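PDB 5M6G: beta-glucosidase from Saccharopolyspora erythraea D, which probably hydrolyses terminal, non-reducing beta-D-glucosyl residues, releasing beta-D-glucose, as a member of glycosyl hydrolase family 3. Local coordinates for residues R186-G191 against D592-N597; G213-A218 against S225-A230; P543-G548 against T586-F591. All blocks are in the same frame, centred on the assembly; numbering follows the deposited sequence.

Overall arrangement
Contacts 1 and 3 are neighbours, with centres 10 Å apart, and they touch: D188 OD2 lies 3.2 Å from P543 CG, and R189 CD lies 3.6 Å from F591 CZ. Contact 1 joins the family 3 N-terminal and C-terminal regions across a magnesium ion, while contact 3 ties two loops within the C-terminal region, in direct packing contact with it. Contact 2 belongs to the TIM-barrel-clan N-terminal region, on the other side of the chain's centre, its centre 31 Å from that of contact 1 and 36 Å from that of contact 3. It leads into strand 229-233, which carries the sorbitol-pocket residues K231 and H232; the A228 side chain is about 12 Å from the sorbitol.

Contact 1. Residues R186-G191 against D592-N597; sequences RDDRWG and DQLPIN. With MG (magnesium ion), chain D.
The backbones of R186-R189 and L594-N597 run in nearly opposite directions, 156° apart end to end, and come closest at D187 and P595, whose CA atoms are 4.5 Å apart. N597 carries the junction through both ends of its amide. ND2 donates to R186 O at 2.9 Å, in the carbonyl plane and on a lone pair, while OD1 binds the magnesium ion at 2.5 Å. The same amide stacks on the R186 guanidinium, the two planes only 11° apart and N597 CG 3.5 Å above the centre of the face. Bends at chi2 and chi3 bring the guanidinium face to face with the amide, and R186 NH2 is held by E199 O.

D187 is gripped side-on by R189: NE donates to OD1 at 2.9 Å and NH2 to OD2, both nearly within the guanidinium plane. OD1 also accepts from R189 N, an Asx turn, so the carboxylate is fixed from two directions. L594 CB lies over a face of the R189 guanidinium, and L594 CD1 meets R189 CG at 3.7 Å. Water 1 bridges the two loops, donating to R186 O and accepting from D188 N and I596 N.

The magnesium ion is bound by I596 O, N597 OD1, E199 OE1 and waters 2 and 3, with water 2 donating to D188 OD1. This is a magnesium site whose protein ligands come from both the N-terminal and C-terminal family 3 regions.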
loop_
_atom_site.group_PDB
_atom_site.type_symbol
_atom_site.label_atom_id
_atom_site.label_comp_id
_atom_site.label_asym_id
_atom_site.label_seq_id
_atom_site.Cartn_x
_atom_site.Cartn_y
_atom_site.Cartn_z
ATOM N N ARG A 186 6.802 0.161 13.921
ATOM C CA ARG A 186 7.679 0.395 15.060
ATOM C C ARG A 186 8.949 -0.445 15.041
ATOM O O ARG A 186 9.818 -0.227 15.892
ATOM C CB ARG A 186 6.926 0.116 16.376
ATOM C CG ARG A 186 5.584 0.807 16.484
ATOM C CD ARG A 186 5.725 2.269 16.850
ATOM N NE ARG A 186 6.199 2.455 18.226
ATOM C CZ ARG A 186 6.589 3.633 18.709
ATOM N NH1 ARG A 186 7.002 3.746 19.968
ATOM N NH2 ARG A 186 6.560 4.708 17.926
ATOM N N ASP A 187 9.083 -1.402 14.125
ATOM C CA ASP A 187 10.266 -2.263 14.077
ATOM C C ASP A 187 10.713 -2.435 12.627
ATOM O O ASP A 187 10.073 -3.153 11.849
ATOM C CB ASP A 187 9.987 -3.619 14.731
ATOM C CG ASP A 187 11.259 -4.389 15.035
ATOM O OD1 ASP A 187 12.108 -4.518 14.131
ATOM O OD2 ASP A 187 11.412 -4.865 16.186
ATOM N N ASP A 188 11.845 -1.818 12.282
ATOM C CA ASP A 188 12.284 -1.756 10.891
ATOM C C ASP A 188 12.553 -3.129 10.285
ATOM O O ASP A 188 12.664 -3.238 9.065
ATOM C CB ASP A 188 13.544 -0.886 10.785
ATOM C CG ASP A 188 13.250 0.583 10.979
ATOM O OD1 ASP A 188 12.054 0.954 11.004
ATOM O OD2 ASP A 188 14.217 1.368 11.086
ATOM N N ARG A 189 12.674 -4.176 11.100
ATOM C CA ARG A 189 12.844 -5.513 10.546
ATOM C C ARG A 189 11.631 -5.969 9.749
ATOM O O ARG A 189 11.744 -6.908 8.952
ATOM C CB ARG A 189 13.121 -6.499 11.680
ATOM C CG ARG A 189 14.521 -6.348 12.239
ATOM C CD ARG A 189 14.718 -7.216 13.451
ATOM N NE ARG A 189 14.075 -6.635 14.620
ATOM C CZ ARG A 189 14.270 -7.061 15.867
ATOM N NH1 ARG A 189 15.095 -8.073 16.102
ATOM N NH2 ARG A 189 13.632 -6.481 16.877
ATOM N N TRP A 190 10.479 -5.336 9.967
ATOM C CA TRP A 190 9.234 -5.722 9.312
ATOM C C TRP A 190 9.312 -5.532 7.802
ATOM O O TRP A 190 9.729 -4.479 7.317
ATOM C CB TRP A 190 8.093 -4.887 9.876
ATOM C CG TRP A 190 6.722 -5.359 9.500
ATOM C CD1 TRP A 190 6.330 -6.647 9.232
ATOM C CD2 TRP A 190 5.544 -4.550 9.393
ATOM N NE1 TRP A 190 4.980 -6.682 8.963
ATOM C CE2 TRP A 190 4.471 -5.412 9.058
ATOM C CE3 TRP A 190 5.288 -3.180 9.552
ATOM C CZ2 TRP A 190 3.166 -4.947 8.872
ATOM C CZ3 TRP A 190 3.981 -2.719 9.360
ATOM C CH2 TRP A 190 2.941 -3.603 9.029
ATOM N N GLY A 191 8.877 -6.550 7.062
ATOM C CA GLY A 191 8.855 -6.469 5.616
ATOM C C GLY A 191 7.854 -5.483 5.045
ATOM O O GLY A 191 7.870 -5.252 3.832
ATOM N N ASP A 592 21.206 -3.636 16.675
ATOM C CA ASP A 592 20.916 -4.076 18.036
ATOM C C ASP A 592 19.918 -3.176 18.758
ATOM O O ASP A 592 19.386 -3.579 19.797
ATOM C CB ASP A 592 22.217 -4.149 18.849
ATOM C CG ASP A 592 23.143 -5.255 18.374
ATOM O OD1 ASP A 592 22.678 -6.137 17.621
ATOM O OD2 ASP A 592 24.335 -5.251 18.759
ATOM N N GLN A 593 19.674 -1.966 18.255
ATOM C CA GLN A 593 18.711 -1.062 18.874
ATOM C C GLN A 593 17.278 -1.330 18.445
ATOM O O GLN A 593 16.352 -0.810 19.082
ATOM C CB GLN A 593 19.033 0.394 18.535
ATOM C CG GLN A 593 20.316 0.961 19.163
ATOM C CD GLN A 593 20.694 2.290 18.536
ATOM O OE1 GLN A 593 20.694 2.429 17.308
ATOM N NE2 GLN A 593 20.979 3.283 19.368
ATOM N N LEU A 594 17.064 -2.075 17.365
ATOM C CA LEU A 594 15.699 -2.322 16.918
ATOM C C LEU A 594 14.942 -3.124 17.974
ATOM O O LEU A 594 15.497 -4.049 18.566
ATOM C CB LEU A 594 15.681 -3.062 15.579
ATOM C CG LEU A 594 16.440 -2.376 14.451
ATOM C CD1 LEU A 594 16.142 -3.093 13.146
ATOM C CD2 LEU A 594 16.038 -0.906 14.385
ATOM N N PRO A 595 13.673 -2.760 18.228
ATOM C CA PRO A 595 12.976 -1.611 17.628
ATOM C C PRO A 595 13.433 -0.272 18.210
ATOM O O PRO A 595 13.608 -0.178 19.431
ATOM C CB PRO A 595 11.511 -1.877 17.985
ATOM C CG PRO A 595 11.603 -2.624 19.309
ATOM C CD PRO A 595 12.793 -3.524 19.136
ATOM N N ILE A 596 13.634 0.745 17.369
ATOM C CA ILE A 596 14.018 2.071 17.841
ATOM C C ILE A 596 12.963 3.069 17.396
ATOM O O ILE A 596 12.545 3.074 16.228
ATOM C CB ILE A 596 15.425 2.477 17.358
ATOM C CG1 ILE A 596 15.823 3.820 17.983
ATOM C CG2 ILE A 596 15.515 2.489 15.823
ATOM C CD1 ILE A 596 17.313 4.142 17.871
ATOM N N ASN A 597 12.510 3.898 18.328
ATOM C CA ASN A 597 11.426 4.817 18.038
ATOM C C ASN A 597 11.610 6.088 18.840
ATOM O O ASN A 597 12.163 6.074 19.944
ATOM C CB ASN A 597 10.062 4.197 18.348
ATOM C CG ASN A 597 9.765 3.015 17.469
ATOM O OD1 ASN A 597 9.380 3.179 16.319
ATOM N ND2 ASN A 597 9.945 1.808 18.004
HETATM MG MG MG D . 11.017 3.269 14.501
HETATM O O HOH W 1 12.514 0.265 14.673
HETATM O O HOH W 2 9.969 1.991 13.040
HETATM O O HOH W 3 12.875 3.138 13.176
#

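Contact 2. Residues G213-A218 against S225-A230; sequences GLQGEA and SVMATA
Q215 OE1 is gripped by two backbone N-H groups, that of A228 at 3.0 Å and that of G272 beyond the two segments. The A228 bond is nearly straight, 167° at the hydrogen, and meets OE1 in the carbonyl plane on a lone pair. This pins the last turn of helix 209-215 to the chain entering strand 229-233, an alpha-to-beta connection of the N-terminal region, which belongs to the TIM-barrel clan. Beyond CG the glutamine chain is extended, which carries its amide past V226 O to A228; NE2 donates to G270 O, so both ends of the buried amide are held and its rotation is fixed.

The backbone at the helix end is secured as well. V226 N donates to L214 O at 3.0 Å, from 35° above the carbonyl plane. Just after Q215, the last helical residue, G216 leaves helical geometry with a positive phi, where a CB would be jammed against the preceding carbonyl oxygen. Beside these polar bonds, L214 CD1 packs on A228 CB at 3.7 Å, and helix 155-170 adjoins both L214 and V226.

The hydroxyl of S225 reaches the helix terminus because chi1, -173°, turns OG away from the backbone nitrogen. It donates to Q215 O at 2.6 Å, tilted from the carbonyl plane, while accepting from G220 N in the intervening loop.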
loop_
_atom_site.group_PDB
_atom_site.type_symbol
_atom_site.label_atom_id
_atom_site.label_comp_id
_atom_site.label_asym_id
_atom_site.label_seq_id
_atom_site.Cartn_x
_atom_site.Cartn_y
_atom_site.Cartn_z
ATOM N N GLY A 213 -8.607 11.625 -0.707
ATOM C CA GLY A 213 -8.280 11.688 -2.124
ATOM C C GLY A 213 -8.915 10.553 -2.907
ATOM O O GLY A 213 -9.519 10.769 -3.961
ATOM N N LEU A 214 -8.792 9.328 -2.392
ATOM C CA LEU A 214 -9.344 8.164 -3.077
ATOM C C LEU A 214 -10.859 8.262 -3.196
ATOM O O LEU A 214 -11.428 8.027 -4.270
ATOM C CB LEU A 214 -8.945 6.889 -2.323
ATOM C CG LEU A 214 -7.510 6.370 -2.482
ATOM C CD1 LEU A 214 -7.166 5.407 -1.356
ATOM C CD2 LEU A 214 -7.377 5.675 -3.835
ATOM N N GLN A 215 -11.532 8.610 -2.095
ATOM C CA GLN A 215 -12.987 8.532 -2.038
ATOM C C GLN A 215 -13.676 9.815 -2.470
ATOM O O GLN A 215 -14.829 9.767 -2.915
ATOM C CB GLN A 215 -13.449 8.185 -0.616
ATOM C CG GLN A 215 -12.894 6.888 -0.114
ATOM C CD GLN A 215 -13.624 6.355 1.108
ATOM O OE1 GLN A 215 -13.570 5.158 1.394
ATOM N NE2 GLN A 215 -14.299 7.240 1.840
ATOM N N GLY A 216 -13.006 10.953 -2.349
ATOM C CA GLY A 216 -13.690 12.225 -2.307
ATOM C C GLY A 216 -14.310 12.426 -0.938
ATOM O O GLY A 216 -14.275 11.556 -0.067
ATOM N N GLU A 217 -14.884 13.613 -0.737
ATOM C CA GLU A 217 -15.527 13.903 0.543
ATOM C C GLU A 217 -16.653 12.917 0.830
ATOM O O GLU A 217 -16.828 12.467 1.966
ATOM C CB GLU A 217 -16.068 15.328 0.541
ATOM C CG GLU A 217 -16.689 15.749 1.850
ATOM C CD GLU A 217 -17.462 17.040 1.718
ATOM O OE1 GLU A 217 -17.881 17.586 2.758
ATOM O OE2 GLU A 217 -17.651 17.503 0.568
ATOM N N ALA A 218 -17.429 12.574 -0.187
ATOM C CA ALA A 218 -18.516 11.618 -0.051
ATOM C C ALA A 218 -18.265 10.478 -1.024
ATOM O O ALA A 218 -18.115 10.710 -2.228
ATOM C CB ALA A 218 -19.867 12.286 -0.320
ATOM N N SER A 225 -14.672 8.339 -7.738
ATOM C CA SER A 225 -14.685 7.908 -6.345
ATOM C C SER A 225 -14.388 6.418 -6.260
ATOM O O SER A 225 -15.055 5.602 -6.899
ATOM C CB SER A 225 -16.028 8.208 -5.677
ATOM O OG SER A 225 -15.948 7.922 -4.286
ATOM N N VAL A 226 -13.389 6.068 -5.459
ATOM C CA VAL A 226 -12.969 4.690 -5.258
ATOM C C VAL A 226 -12.936 4.444 -3.755
ATOM O O VAL A 226 -12.409 5.271 -3.001
ATOM C CB VAL A 226 -11.590 4.428 -5.898
ATOM C CG1 VAL A 226 -10.942 3.178 -5.316
ATOM C CG2 VAL A 226 -11.716 4.341 -7.426
ATOM N N MET A 227 -13.519 3.333 -3.315
ATOM C CA MET A 227 -13.561 3.077 -1.882
ATOM C C MET A 227 -12.161 2.790 -1.363
ATOM O O MET A 227 -11.384 2.060 -1.985
ATOM C CB MET A 227 -14.500 1.915 -1.553
ATOM C CG MET A 227 -14.626 1.671 -0.053
ATOM S SD MET A 227 -16.049 0.646 0.393
ATOM C CE MET A 227 -15.552 -0.937 -0.255
ATOM N N ALA A 228 -11.831 3.398 -0.230
ATOM C CA ALA A 228 -10.543 3.204 0.420
ATOM C C ALA A 228 -10.684 2.205 1.563
ATOM O O ALA A 228 -11.795 1.920 2.041
ATOM C CB ALA A 228 -9.984 4.534 0.939
ATOM N N THR A 229 -9.537 1.667 1.995
ATOM C CA THR A 229 -9.482 0.635 3.030
ATOM C C THR A 229 -8.411 1.014 4.046
ATOM O O THR A 229 -7.221 1.000 3.724
ATOM C CB THR A 229 -9.161 -0.736 2.430
ATOM O OG1 THR A 229 -9.991 -0.980 1.281
ATOM C CG2 THR A 229 -9.390 -1.825 3.460
ATOM N N ALA A 230 -8.812 1.325 5.273
ATOM C CA ALA A 230 -7.826 1.475 6.338
ATOM C C ALA A 230 -7.358 0.085 6.759
ATOM O O ALA A 230 -8.177 -0.758 7.142
ATOM C CB ALA A 230 -8.407 2.250 7.519
#

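Contact 3. Residues P543-G548 against T586-F591; sequences PLDIAG and TWMRSF
W587 and D545 both turn their CG atoms anti to the backbone nitrogen, chi1 -161° and -167°, which lays the indole against P543 and sends the carboxylate to the start of F591. P543 sits over one indole face: its CA is 3.7 Å from the centroid of the six-membered ring and almost on the ring normal, a CH-pi contact, and its CB is 3.6 Å from W587 CD2. I546 CD1 approaches the same indole obliquely, touching W587 CZ2 at 3.7 Å. W587 NE1 makes a weak hydrogen bond to L544 O, short at 2.8 Å but bent to 127° at the hydrogen. Elsewhere F606 meets the tryptophan edge-to-face, and A558 and W560 of strand 555-560 also touch it. Replacing W587 by alanine is likely to strip P543 of the aromatic face it packs on, deprive L544 O of its weak donor and open a gap beside I546.

Polar ties form at the other end. D545 OD2 receives a weak hydrogen bond from F591 N at 3.3 Å, and D545 OD1 accepts from water 4, which also donates to M588 O and accepts from I546 N. M588 SD rests 3.9 Å from D545 CB, and its methyl lies near P543 O, a buried oxygen with no partner in the model. With both direct hydrogen bonds weak, cohesion between the two loops probably rests chiefly on apolar and CH-pi packing, with water 4 bridging the backbones.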
loop_
_atom_site.group_PDB
_atom_site.type_symbol
_atom_site.label_atom_id
_atom_site.label_comp_id
_atom_site.label_asym_id
_atom_site.label_seq_id
_atom_site.Cartn_x
_atom_site.Cartn_y
_atom_site.Cartn_z
ATOM N N PRO A 543 15.076 2.490 7.029
ATOM C CA PRO A 543 16.480 2.731 7.380
ATOM C C PRO A 543 17.290 1.453 7.209
ATOM O O PRO A 543 16.788 0.344 7.411
ATOM C CB PRO A 543 16.411 3.165 8.853
ATOM C CG PRO A 543 15.012 3.728 9.007
ATOM C CD PRO A 543 14.152 2.854 8.125
ATOM N N LEU A 544 18.548 1.620 6.801
ATOM C CA LEU A 544 19.503 0.527 6.706
ATOM C C LEU A 544 20.655 0.794 7.664
ATOM O O LEU A 544 20.948 1.944 7.999
ATOM C CB LEU A 544 20.040 0.363 5.274
ATOM C CG LEU A 544 19.014 0.050 4.191
ATOM C CD1 LEU A 544 19.730 -0.120 2.835
ATOM C CD2 LEU A 544 18.173 -1.183 4.539
ATOM N N ASP A 545 21.310 -0.279 8.096
ATOM C CA ASP A 545 22.353 -0.204 9.122
ATOM C C ASP A 545 23.664 0.236 8.472
ATOM O O ASP A 545 24.390 -0.578 7.898
ATOM C CB ASP A 545 22.487 -1.557 9.805
ATOM C CG ASP A 545 23.302 -1.496 11.082
ATOM O OD1 ASP A 545 23.688 -0.385 11.514
ATOM O OD2 ASP A 545 23.537 -2.575 11.661
ATOM N N ILE A 546 23.965 1.535 8.558
ATOM C CA ILE A 546 25.069 2.144 7.822
ATOM C C ILE A 546 26.011 2.925 8.716
ATOM O O ILE A 546 26.922 3.584 8.205
ATOM C CB ILE A 546 24.544 3.073 6.714
ATOM C CG1 ILE A 546 23.683 4.157 7.374
ATOM C CG2 ILE A 546 23.795 2.280 5.650
ATOM C CD1 ILE A 546 23.243 5.213 6.469
ATOM N N ALA A 547 25.792 2.919 10.034
ATOM C CA ALA A 547 26.529 3.821 10.913
ATOM C C ALA A 547 28.029 3.575 10.865
ATOM O O ALA A 547 28.814 4.499 11.099
ATOM C CB ALA A 547 26.027 3.687 12.352
ATOM N N GLY A 548 28.451 2.344 10.575
ATOM C CA GLY A 548 29.872 2.063 10.537
ATOM C C GLY A 548 30.571 2.610 9.312
ATOM O O GLY A 548 31.802 2.717 9.313
ATOM N N THR A 586 12.909 6.723 13.020
ATOM C CA THR A 586 14.196 6.947 13.665
ATOM C C THR A 586 15.250 6.018 13.058
ATOM O O THR A 586 15.001 4.826 12.861
ATOM C CB THR A 586 14.061 6.706 15.171
ATOM O OG1 THR A 586 13.165 7.673 15.735
ATOM C CG2 THR A 586 15.395 6.821 15.858
ATOM N N TRP A 587 16.430 6.553 12.761
ATOM C CA TRP A 587 17.458 5.806 12.038
ATOM C C TRP A 587 18.480 5.230 13.015
ATOM O O TRP A 587 19.168 5.984 13.713
ATOM C CB TRP A 587 18.145 6.697 11.005
ATOM C CG TRP A 587 18.876 5.935 9.944
ATOM C CD1 TRP A 587 19.925 5.072 10.120
ATOM C CD2 TRP A 587 18.621 5.976 8.530
ATOM N NE1 TRP A 587 20.336 4.571 8.897
ATOM C CE2 TRP A 587 19.548 5.108 7.910
ATOM C CE3 TRP A 587 17.696 6.658 7.731
ATOM C CZ2 TRP A 587 19.571 4.902 6.532
ATOM C CZ3 TRP A 587 17.726 6.451 6.354
ATOM C CH2 TRP A 587 18.656 5.587 5.773
ATOM N N MET A 588 18.632 3.906 13.002
ATOM C CA MET A 588 19.428 3.196 14.002
ATOM C C MET A 588 20.923 3.532 13.917
ATOM O O MET A 588 21.483 3.731 12.831
ATOM C CB MET A 588 19.246 1.686 13.826
ATOM C CG MET A 588 19.959 1.142 12.576
ATOM S SD MET A 588 19.480 -0.504 12.059
ATOM C CE MET A 588 18.239 -0.122 10.813
ATOM N N ARG A 589 21.579 3.577 15.092
ATOM C CA ARG A 589 23.037 3.489 15.138
ATOM C C ARG A 589 23.494 2.055 14.944
ATOM O O ARG A 589 24.626 1.811 14.510
ATOM C CB ARG A 589 23.596 3.984 16.479
ATOM C CG ARG A 589 23.674 5.475 16.638
ATOM C CD ARG A 589 24.452 5.860 17.906
ATOM N NE ARG A 589 24.273 7.279 18.184
ATOM C CZ ARG A 589 24.921 8.249 17.554
ATOM N NH1 ARG A 589 25.801 7.958 16.599
ATOM N NH2 ARG A 589 24.677 9.513 17.868
ATOM N N SER A 590 22.631 1.106 15.285
ATOM C CA SER A 590 22.981 -0.300 15.280
ATOM C C SER A 590 21.700 -1.107 15.151
ATOM O O SER A 590 20.676 -0.747 15.735
ATOM C CB SER A 590 23.730 -0.682 16.563
ATOM O OG SER A 590 23.737 -2.078 16.740
ATOM N N PHE A 591 21.773 -2.189 14.372
ATOM C CA PHE A 591 20.698 -3.175 14.318
ATOM C C PHE A 591 20.273 -3.633 15.716
ATOM O O PHE A 591 19.100 -3.968 15.937
ATOM C CB PHE A 591 21.179 -4.356 13.476
ATOM C CG PHE A 591 20.132 -5.371 13.187
ATOM C CD1 PHE A 591 19.193 -5.150 12.177
ATOM C CD2 PHE A 591 20.096 -6.564 13.896
ATOM C CE1 PHE A 591 18.221 -6.097 11.895
ATOM C CE2 PHE A 591 19.128 -7.517 13.626
ATOM C CZ PHE A 591 18.188 -7.285 12.612
HETATM O O HOH W 4 23.194 2.190 11.182
HETATM O O HOH W 5 24.872 -3.018 13.715
#